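Local coordinates for protein periplasmic beta-glucosidase (Pseudomonas aeruginosa, PDB 6R5N) that probably hydrolyses terminal, non-reducing beta-D-glucosyl residues in the periplasm, releasing beta-D-glucose, as a member of glycosyl hydrolase family 3, at residues 254-259 / 285-290; 174-179 / 218-223; 25-30 / 49-54. One frame throughout, in Å; residues are numbered along the deposited sequence. Where two conformers were deposited one is given.

Interaction 1 (254-259 / 285-290); sequences SDHGAV and MNMNDD. With NOJ (1-deoxynojirimycin), chain D.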
loop_
_atom_site.group_PDB
_atom_site.type_symbol
_atom_site.label_atom_id
_atom_site.label_comp_id
_atom_site.label_asym_id
_atom_site.label_seq_id
_atom_site.Cartn_x
_atom_site.Cartn_y
_atom_site.Cartn_z
ATOM N N SER A 254 -1.045 2.433 -27.895
ATOM C CA SER A 254 -1.812 2.937 -26.724
ATOM C C SER A 254 -2.795 1.859 -26.242
ATOM O O SER A 254 -3.231 1.029 -27.071
ATOM C CB SER A 254 -2.566 4.171 -27.079
ATOM O OG SER A 254 -3.867 3.807 -27.520
ATOM N N ASP A 255 -3.159 1.886 -24.955
ATOM C CA ASP A 255 -4.250 1.030 -24.421
ATOM C C ASP A 255 -5.562 1.718 -24.827
ATOM O O ASP A 255 -5.519 2.811 -25.461
ATOM C CB ASP A 255 -4.051 0.737 -22.929
ATOM C CG ASP A 255 -4.754 -0.521 -22.409
ATOM O OD1 ASP A 255 -5.719 -0.982 -23.069
ATOM O OD2 ASP A 255 -4.352 -1.022 -21.327
ATOM N N HIS A 256 -6.697 1.133 -24.468
ATOM C CA HIS A 256 -8.025 1.513 -25.012
ATOM C C HIS A 256 -8.427 2.894 -24.482
ATOM O O HIS A 256 -8.636 3.030 -23.263
ATOM C CB HIS A 256 -9.029 0.395 -24.672
ATOM C CG HIS A 256 -10.364 0.585 -25.309
ATOM N ND1 HIS A 256 -11.219 1.631 -24.957
ATOM C CD2 HIS A 256 -11.021 -0.147 -26.230
ATOM C CE1 HIS A 256 -12.327 1.548 -25.671
ATOM N NE2 HIS A 256 -12.227 0.467 -26.452
ATOM N N GLY A 257 -8.551 3.881 -25.377
ATOM C CA GLY A 257 -8.912 5.251 -25.019
ATOM C C GLY A 257 -7.855 5.956 -24.178
ATOM O O GLY A 257 -8.190 6.998 -23.624
ATOM N N ALA A 258 -6.632 5.433 -24.070
ATOM C CA ALA A 258 -5.552 6.015 -23.222
ATOM C C ALA A 258 -5.235 7.481 -23.605
ATOM O O ALA A 258 -4.953 8.323 -22.693
ATOM C CB ALA A 258 -4.314 5.145 -23.327
ATOM N N VAL A 259 -5.259 7.812 -24.898
ATOM C CA VAL A 259 -4.920 9.190 -25.358
ATOM C C VAL A 259 -5.984 10.166 -24.849
ATOM O O VAL A 259 -5.619 11.158 -24.211
ATOM C CB VAL A 259 -4.724 9.283 -26.878
ATOM C CG1 VAL A 259 -4.359 10.704 -27.295
ATOM C CG2 VAL A 259 -3.654 8.306 -27.342
ATOM N N MET A 285 0.608 4.247 -32.213
ATOM C CA MET A 285 -0.711 3.752 -32.669
ATOM C C MET A 285 -1.748 4.014 -31.575
ATOM O O MET A 285 -1.450 3.785 -30.380
ATOM C CB MET A 285 -0.539 2.272 -33.007
ATOM C CG MET A 285 -1.758 1.566 -33.471
ATOM S SD MET A 285 -1.284 0.132 -34.508
ATOM C CE MET A 285 -1.962 0.683 -36.065
ATOM N N ASN A 286 -2.898 4.535 -31.998
ATOM C CA ASN A 286 -3.993 5.097 -31.173
ATOM C C ASN A 286 -5.162 4.097 -31.144
ATOM O O ASN A 286 -5.801 3.896 -32.215
ATOM C CB ASN A 286 -4.347 6.459 -31.779
ATOM C CG ASN A 286 -5.573 7.156 -31.236
ATOM O OD1 ASN A 286 -6.235 7.875 -31.997
ATOM N ND2 ASN A 286 -5.856 6.995 -29.946
ATOM N N MET A 287 -5.431 3.496 -29.978
ATOM C CA MET A 287 -6.508 2.476 -29.824
ATOM C C MET A 287 -7.885 3.108 -29.516
ATOM O O MET A 287 -8.056 3.767 -28.470
ATOM C CB MET A 287 -6.139 1.461 -28.743
ATOM C CG MET A 287 -7.111 0.292 -28.700
ATOM S SD MET A 287 -6.819 -0.859 -27.371
ATOM C CE MET A 287 -5.364 -1.714 -27.951
ATOM N N ASN A 288 -8.805 2.924 -30.469
ATOM C CA ASN A 288 -10.281 3.100 -30.452
ATOM C C ASN A 288 -10.726 4.580 -30.407
ATOM O O ASN A 288 -11.709 4.853 -31.106
ATOM C CB ASN A 288 -10.943 2.118 -29.477
ATOM C CG ASN A 288 -12.037 1.312 -30.161
ATOM O OD1 ASN A 288 -11.836 0.703 -31.215
ATOM N ND2 ASN A 288 -13.231 1.365 -29.601
ATOM N N ASP A 289 -10.082 5.499 -29.672
ATOM C CA ASP A 289 -10.692 6.845 -29.436
ATOM C C ASP A 289 -10.589 7.769 -30.673
ATOM O O ASP A 289 -11.293 8.778 -30.690
ATOM C CB ASP A 289 -10.174 7.474 -28.136
ATOM C CG ASP A 289 -8.701 7.817 -28.132
ATOM O OD1 ASP A 289 -8.218 8.298 -29.198
ATOM O OD2 ASP A 289 -8.048 7.604 -27.070
ATOM N N ASP A 290 -9.761 7.467 -31.669
ATOM C CA ASP A 290 -9.734 8.176 -32.985
ATOM C C ASP A 290 -9.207 9.619 -32.853
ATOM O O ASP A 290 -9.320 10.390 -33.830
ATOM C CB ASP A 290 -11.109 8.136 -33.665
ATOM C CG ASP A 290 -11.424 6.782 -34.284
ATOM O OD1 ASP A 290 -10.500 5.945 -34.355
ATOM O OD2 ASP A 290 -12.576 6.580 -34.711
HETATM C C1 NOJ D . -7.731 -3.127 -22.136
HETATM C C2 NOJ D . -6.584 -3.842 -21.428
HETATM O O2 NOJ D . -6.085 -2.948 -20.474
HETATM C C3 NOJ D . -5.542 -4.535 -22.323
HETATM O O3 NOJ D . -4.938 -5.561 -21.544
HETATM C C4 NOJ D . -6.159 -5.015 -23.672
HETATM O O4 NOJ D . -5.113 -5.527 -24.475
HETATM C C5 NOJ D . -6.916 -3.893 -24.418
HETATM N N5 NOJ D . -7.895 -3.193 -23.571
HETATM C C6 NOJ D . -7.703 -4.374 -25.660
HETATM O O6 NOJ D . -8.491 -5.543 -25.457
HETATM O O HOH W 1 -6.067 5.977 -27.361
#
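Ser254 and Met285 join by a backbone hydrogen bond where the last two strands of the TIM-barrel-like sheet, 251-253 and 286-287, close on each other. Ser254 N donates to Met285 O (2.9 Å). Beyond it the first segment leaves the strand as a type II turn, Asp255 to Ala258. A serine side chain then replaces the next backbone rung: Met287 N donates to Ser254 OG at 2.9 Å. Ser254 OG in turn donates to Asp255 O, which also accepts from Ala258 N on the opposite face of its plane. Gly257 N closes the series with a bond to Met287 O (3.1 Å). In one of its two conformers, Asn288 takes the N-H of Ser27 on OD1.

Packing contacts lie beside these bonds. Met287 CG is anti to the backbone N (chi1 -171°), and the sulfur reaches the backbone of His256, 3.5 Å from its N. In the same conformer, Asn288 CB sits over one face of the His256 ring, near the rim.

The turn also presents Asp255 to the sugar site. Its OD2 accepts a hydrogen bond from O2 of 1-deoxynojirimycin (2.7 Å), while OD1 is held by His256 N. A water bridges both segments through Ser254 OG, Val259 N and Met287 O, and donates to Asp289 OD2 at 2.6 Å.

Interaction 2 (174-179 / 218-223); sequences AVKHFA and AVMVSL. With NOJ (1-deoxynojirimycin), chain D.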
loop_
_atom_site.group_PDB
_atom_site.type_symbol
_atom_site.label_atom_id
_atom_site.label_comp_id
_atom_site.label_asym_id
_atom_site.label_seq_id
_atom_site.Cartn_x
_atom_site.Cartn_y
_atom_site.Cartn_z
ATOM N N ALA A 174 2.914 -8.122 -28.511
ATOM C CA ALA A 174 2.798 -6.740 -27.970
ATOM C C ALA A 174 2.843 -6.858 -26.442
ATOM O O ALA A 174 1.784 -7.119 -25.810
ATOM C CB ALA A 174 1.541 -6.071 -28.453
ATOM N N VAL A 175 4.044 -6.755 -25.869
ATOM C CA VAL A 175 4.227 -6.915 -24.404
ATOM C C VAL A 175 3.490 -5.758 -23.702
ATOM O O VAL A 175 3.506 -4.622 -24.220
ATOM C CB VAL A 175 5.715 -7.014 -24.045
ATOM C CG1 VAL A 175 6.476 -5.753 -24.439
ATOM C CG2 VAL A 175 5.898 -7.330 -22.559
ATOM N N LYS A 176 2.829 -6.042 -22.580
ATOM C CA LYS A 176 2.007 -5.051 -21.855
ATOM C C LYS A 176 2.236 -5.294 -20.368
ATOM O O LYS A 176 2.742 -6.351 -20.001
ATOM C CB LYS A 176 0.545 -5.177 -22.311
ATOM C CG LYS A 176 -0.167 -6.457 -21.899
ATOM C CD LYS A 176 -1.511 -6.611 -22.566
ATOM C CE LYS A 176 -2.392 -7.695 -21.978
ATOM N NZ LYS A 176 -3.636 -7.829 -22.791
ATOM N N HIS A 177 1.885 -4.329 -19.507
ATOM C CA HIS A 177 1.448 -2.995 -19.856
ATOM C C HIS A 177 2.540 -2.025 -19.426
ATOM O O HIS A 177 2.801 -1.938 -18.207
ATOM C CB HIS A 177 0.152 -2.645 -19.151
ATOM C CG HIS A 177 -0.967 -3.593 -19.370
ATOM N ND1 HIS A 177 -1.083 -4.740 -18.630
ATOM C CD2 HIS A 177 -2.015 -3.543 -20.228
ATOM C CE1 HIS A 177 -2.205 -5.354 -18.997
ATOM N NE2 HIS A 177 -2.782 -4.652 -20.003
ATOM N N PHE A 178 3.202 -1.385 -20.383
ATOM C CA PHE A 178 4.441 -0.595 -20.124
ATOM C C PHE A 178 4.026 0.775 -19.582
ATOM O O PHE A 178 3.508 1.577 -20.342
ATOM C CB PHE A 178 5.248 -0.533 -21.417
ATOM C CG PHE A 178 6.606 0.097 -21.290
ATOM C CD1 PHE A 178 7.572 -0.463 -20.476
ATOM C CD2 PHE A 178 6.932 1.222 -22.020
ATOM C CE1 PHE A 178 8.846 0.086 -20.401
ATOM C CE2 PHE A 178 8.209 1.760 -21.950
ATOM C CZ PHE A 178 9.148 1.210 -21.115
ATOM N N ALA A 179 4.151 1.050 -18.272
ATOM C CA ALA A 179 4.844 0.246 -17.273
ATOM C C ALA A 179 4.199 0.421 -15.895
ATOM O O ALA A 179 3.568 1.451 -15.670
ATOM C CB ALA A 179 6.293 0.671 -17.203
ATOM N N ALA A 218 6.237 -5.224 -30.630
ATOM C CA ALA A 218 5.328 -4.166 -30.149
ATOM C C ALA A 218 5.348 -4.086 -28.622
ATOM O O ALA A 218 5.666 -5.073 -27.923
ATOM C CB ALA A 218 3.928 -4.376 -30.716
ATOM N N VAL A 219 5.040 -2.896 -28.133
ATOM C CA VAL A 219 4.866 -2.573 -26.695
ATOM C C VAL A 219 3.528 -1.863 -26.543
ATOM O O VAL A 219 3.312 -0.857 -27.233
ATOM C CB VAL A 219 6.015 -1.692 -26.166
ATOM C CG1 VAL A 219 5.720 -1.232 -24.745
ATOM C CG2 VAL A 219 7.355 -2.398 -26.246
ATOM N N MET A 220 2.677 -2.363 -25.655
ATOM C CA MET A 220 1.426 -1.669 -25.293
ATOM C C MET A 220 1.674 -0.797 -24.065
ATOM O O MET A 220 2.131 -1.334 -23.022
ATOM C CB MET A 220 0.273 -2.620 -24.998
ATOM C CG MET A 220 -0.999 -1.832 -24.699
ATOM S SD MET A 220 -2.440 -2.882 -24.414
ATOM C CE MET A 220 -2.771 -3.402 -26.095
ATOM N N VAL A 221 1.321 0.482 -24.193
ATOM C CA VAL A 221 1.571 1.516 -23.149
ATOM C C VAL A 221 0.402 1.504 -22.164
ATOM O O VAL A 221 -0.732 1.316 -22.602
ATOM C CB VAL A 221 1.794 2.901 -23.766
ATOM C CG1 VAL A 221 2.046 3.913 -22.658
ATOM C CG2 VAL A 221 2.968 2.871 -24.739
ATOM N N SER A 222 0.706 1.617 -20.880
ATOM C CA SER A 222 -0.238 1.369 -19.761
ATOM C C SER A 222 -1.156 2.587 -19.535
ATOM O O SER A 222 -0.856 3.698 -20.040
ATOM C CB SER A 222 0.521 0.985 -18.501
ATOM O OG SER A 222 1.240 2.096 -17.956
ATOM N N LEU A 223 -2.220 2.389 -18.755
ATOM C CA LEU A 223 -3.283 3.383 -18.468
ATOM C C LEU A 223 -2.956 4.222 -17.220
ATOM O O LEU A 223 -3.679 5.194 -16.983
ATOM C CB LEU A 223 -4.597 2.635 -18.251
ATOM C CG LEU A 223 -5.214 2.010 -19.492
ATOM C CD1 LEU A 223 -6.334 1.076 -19.094
ATOM C CD2 LEU A 223 -5.761 3.083 -20.400
HETATM C C1 NOJ D . -7.731 -3.127 -22.136
HETATM C C2 NOJ D . -6.584 -3.842 -21.428
HETATM O O2 NOJ D . -6.085 -2.948 -20.474
HETATM C C3 NOJ D . -5.542 -4.535 -22.323
HETATM O O3 NOJ D . -4.938 -5.561 -21.544
HETATM C C4 NOJ D . -6.159 -5.015 -23.672
HETATM O O4 NOJ D . -5.113 -5.527 -24.475
HETATM C C5 NOJ D . -6.916 -3.893 -24.418
HETATM N N5 NOJ D . -7.895 -3.193 -23.571
HETATM C C6 NOJ D . -7.703 -4.374 -25.660
HETATM O O6 NOJ D . -8.491 -5.543 -25.457
#
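Strands 174-178 and 218-221 run parallel, with 20° between their directions and axes 4.2 Å apart at the closest point, and a beta bulge shifts the register by one between Val175 and Phe178. Four backbone hydrogen bonds join them. Met220 N to Val175 O and Phe178 N to Met220 O are the shorter pair, both 2.8 Å. The bond from Val175 N to Ala218 O is more bent, at 142°. A cis peptide precedes His177, within the bulge.

Val175, Phe178, Val219 and Val221 share one face of the sheet. Val219 CG1 presses on Phe178 CB at 3.4 Å, and Val175 lies side by side with Val219.

Lys176 and His177 reach the bound 1-deoxynojirimycin. The lysine chain is extended beyond CG, and its NZ donates to the ligand O3 (2.9 Å) and, at longer range, O4. His177 NE2 shares a nearly straight hydrogen bond with the same O3 (2.8 Å), which lies at the ring edge. Lys176 CG covers one face of that ring. Met220 brings its CE to 3.6 Å from the ligand O4. Asp79 and Phe123 O also hold Lys176 NZ, and Asp128 takes His177 ND1.

Behind the sheet, Phe178 and Val221 pack on helix 235-245 and Val175 on helix 206-213. Strand 121-122 flanks 172-178, and strand 251-253 flanks 218-221.

Interaction 3 (25-30 / 49-54); sequences LVSVGA and IFNTVT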
loop_
_atom_site.group_PDB
_atom_site.type_symbol
_atom_site.label_atom_id
_atom_site.label_comp_id
_atom_site.label_asym_id
_atom_site.label_seq_id
_atom_site.Cartn_x
_atom_site.Cartn_y
_atom_site.Cartn_z
ATOM N N LEU A 25 -6.082 2.210 -34.799
ATOM C CA LEU A 25 -6.319 0.815 -34.351
ATOM C C LEU A 25 -7.747 0.736 -33.810
ATOM O O LEU A 25 -8.022 1.435 -32.824
ATOM C CB LEU A 25 -5.289 0.474 -33.269
ATOM C CG LEU A 25 -5.515 -0.837 -32.517
ATOM C CD1 LEU A 25 -5.568 -1.992 -33.501
ATOM C CD2 LEU A 25 -4.401 -1.069 -31.503
ATOM N N VAL A 26 -8.636 -0.017 -34.454
ATOM C CA VAL A 26 -10.078 0.007 -34.103
ATOM C C VAL A 26 -10.626 -1.417 -34.020
ATOM O O VAL A 26 -9.994 -2.362 -34.516
ATOM C CB VAL A 26 -10.898 0.865 -35.085
ATOM C CG1 VAL A 26 -10.602 2.344 -34.893
ATOM C CG2 VAL A 26 -10.677 0.444 -36.517
ATOM N N SER A 27 -11.755 -1.553 -33.351
ATOM C CA SER A 27 -12.483 -2.834 -33.230
ATOM C C SER A 27 -13.936 -2.571 -33.570
ATOM O O SER A 27 -14.390 -1.484 -33.290
ATOM C CB SER A 27 -12.376 -3.395 -31.863
ATOM O OG SER A 27 -12.980 -2.508 -30.977
ATOM N N VAL A 28 -14.616 -3.556 -34.119
ATOM C CA VAL A 28 -16.080 -3.507 -34.343
ATOM C C VAL A 28 -16.753 -3.419 -32.971
ATOM O O VAL A 28 -16.357 -4.165 -32.086
ATOM C CB VAL A 28 -16.564 -4.730 -35.134
ATOM C CG1 VAL A 28 -18.073 -4.679 -35.296
ATOM C CG2 VAL A 28 -15.860 -4.830 -36.474
ATOM N N GLY A 29 -17.657 -2.458 -32.807
ATOM C CA GLY A 29 -18.390 -2.185 -31.560
ATOM C C GLY A 29 -19.356 -1.034 -31.772
ATOM O O GLY A 29 -19.419 -0.494 -32.926
ATOM N N ALA A 30 -20.037 -0.615 -30.709
ATOM C CA ALA A 30 -20.985 0.527 -30.733
ATOM C C ALA A 30 -20.280 1.776 -31.281
ATOM O O ALA A 30 -20.882 2.475 -32.144
ATOM C CB ALA A 30 -21.546 0.775 -29.353
ATOM N N ILE A 49 -6.783 -3.722 -36.871
ATOM C CA ILE A 49 -8.056 -4.155 -36.237
ATOM C C ILE A 49 -7.684 -4.955 -34.987
ATOM O O ILE A 49 -6.664 -5.678 -35.040
ATOM C CB ILE A 49 -8.880 -4.993 -37.229
ATOM C CG1 ILE A 49 -9.212 -4.201 -38.492
ATOM C CG2 ILE A 49 -10.132 -5.555 -36.578
ATOM C CD1 ILE A 49 -10.170 -3.046 -38.267
ATOM N N PHE A 50 -8.479 -4.859 -33.925
ATOM C CA PHE A 50 -8.442 -5.842 -32.806
ATOM C C PHE A 50 -9.863 -6.365 -32.583
ATOM O O PHE A 50 -10.799 -5.690 -33.006
ATOM C CB PHE A 50 -7.744 -5.262 -31.571
ATOM C CG PHE A 50 -8.452 -4.131 -30.875
ATOM C CD1 PHE A 50 -8.516 -2.864 -31.443
ATOM C CD2 PHE A 50 -9.052 -4.337 -29.640
ATOM C CE1 PHE A 50 -9.166 -1.830 -30.793
ATOM C CE2 PHE A 50 -9.700 -3.299 -28.979
ATOM C CZ PHE A 50 -9.753 -2.045 -29.557
ATOM N N ASN A 51 -9.974 -7.585 -32.043
ATOM C CA ASN A 51 -11.204 -8.319 -31.632
ATOM C C ASN A 51 -11.988 -8.904 -32.821
ATOM O O ASN A 51 -13.106 -9.401 -32.583
ATOM C CB ASN A 51 -12.126 -7.478 -30.759
ATOM C CG ASN A 51 -11.534 -7.222 -29.392
ATOM O OD1 ASN A 51 -10.621 -7.925 -28.977
ATOM N ND2 ASN A 51 -12.000 -6.177 -28.736
ATOM N N THR A 52 -11.426 -8.908 -34.029
ATOM C CA THR A 52 -11.918 -9.708 -35.193
ATOM C C THR A 52 -11.000 -10.928 -35.347
ATOM O O THR A 52 -9.787 -10.721 -35.565
ATOM C CB THR A 52 -11.948 -8.861 -36.466
ATOM O OG1 THR A 52 -12.954 -7.861 -36.292
ATOM C CG2 THR A 52 -12.242 -9.698 -37.691
ATOM N N VAL A 53 -11.537 -12.143 -35.180
ATOM C CA VAL A 53 -10.729 -13.300 -34.714
ATOM C C VAL A 53 -11.009 -14.594 -35.486
ATOM O O VAL A 53 -10.487 -15.657 -35.040
ATOM C CB VAL A 53 -10.924 -13.528 -33.212
ATOM C CG1 VAL A 53 -10.527 -12.301 -32.411
ATOM C CG2 VAL A 53 -12.327 -13.961 -32.891
ATOM N N THR A 54 -11.749 -14.556 -36.593
ATOM C CA THR A 54 -11.973 -15.782 -37.402
ATOM C C THR A 54 -11.481 -15.556 -38.826
ATOM O O THR A 54 -11.460 -14.369 -39.270
ATOM C CB THR A 54 -13.442 -16.218 -37.408
ATOM O OG1 THR A 54 -14.153 -15.277 -38.208
ATOM C CG2 THR A 54 -14.032 -16.314 -36.014
HETATM O O HOH W 2 -13.255 -6.134 -34.061
#
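Leu25 meets Phe50 through its branch end: CD1 is 3.7 Å from Phe50 CD1, and the two side chains cross at about a right angle. Val26 comes next and pairs with Ile49 as a parallel beta bridge. Its carbonyl oxygen accepts from Phe50 N (3.0 Å) and takes a CA-H contact from Ile49. On the side of the sheet that faces helix 34-42, Val26 CG2 touches Ile49 CD1.

This pairing belongs to a beta-alpha-beta unit of the TIM-barrel-like domain: strand 24-26, helix 34-42, strand 48-50.

Ser27 follows; its CB stands over the centre of the Phe50 ring, 3.7 Å from the centroid and only 10° off its normal. The ring is turned there by Phe50 chi1 of 67°, which puts CG between the backbone N and the carbonyl carbon. Phe50 also touches the bound 1-deoxynojirimycin.

A water joins Val28 N to segment 49-54: it accepts from that N, donates to Phe50 O (2.7 Å) and is hydrogen-bonded to Thr52 OG1 (2.8 Å).

Overall arrangement
The three contacts lie in one domain and reach the same eight-stranded parallel sheet. Along the chain they follow in the order interaction 3, interaction 2, interaction 1, without interleaving. Interaction 3 joins the first two strands, interaction 2 the fifth and sixth, and interaction 1 brings the seventh and eighth together. The centres of interactions 1 and 2 are about 12 Å apart, and those of 1 and 3 about 13 Å. Interactions 2 and 3 are about 19 Å apart and do not touch. Interaction 1 links them: Met287 meets Met220 and Phe50, and strands 286-287 and 24-26 are neighbours. All three border the 1-deoxynojirimycin pocket, consistent with an active site at the C-terminal ends of the barrel strands.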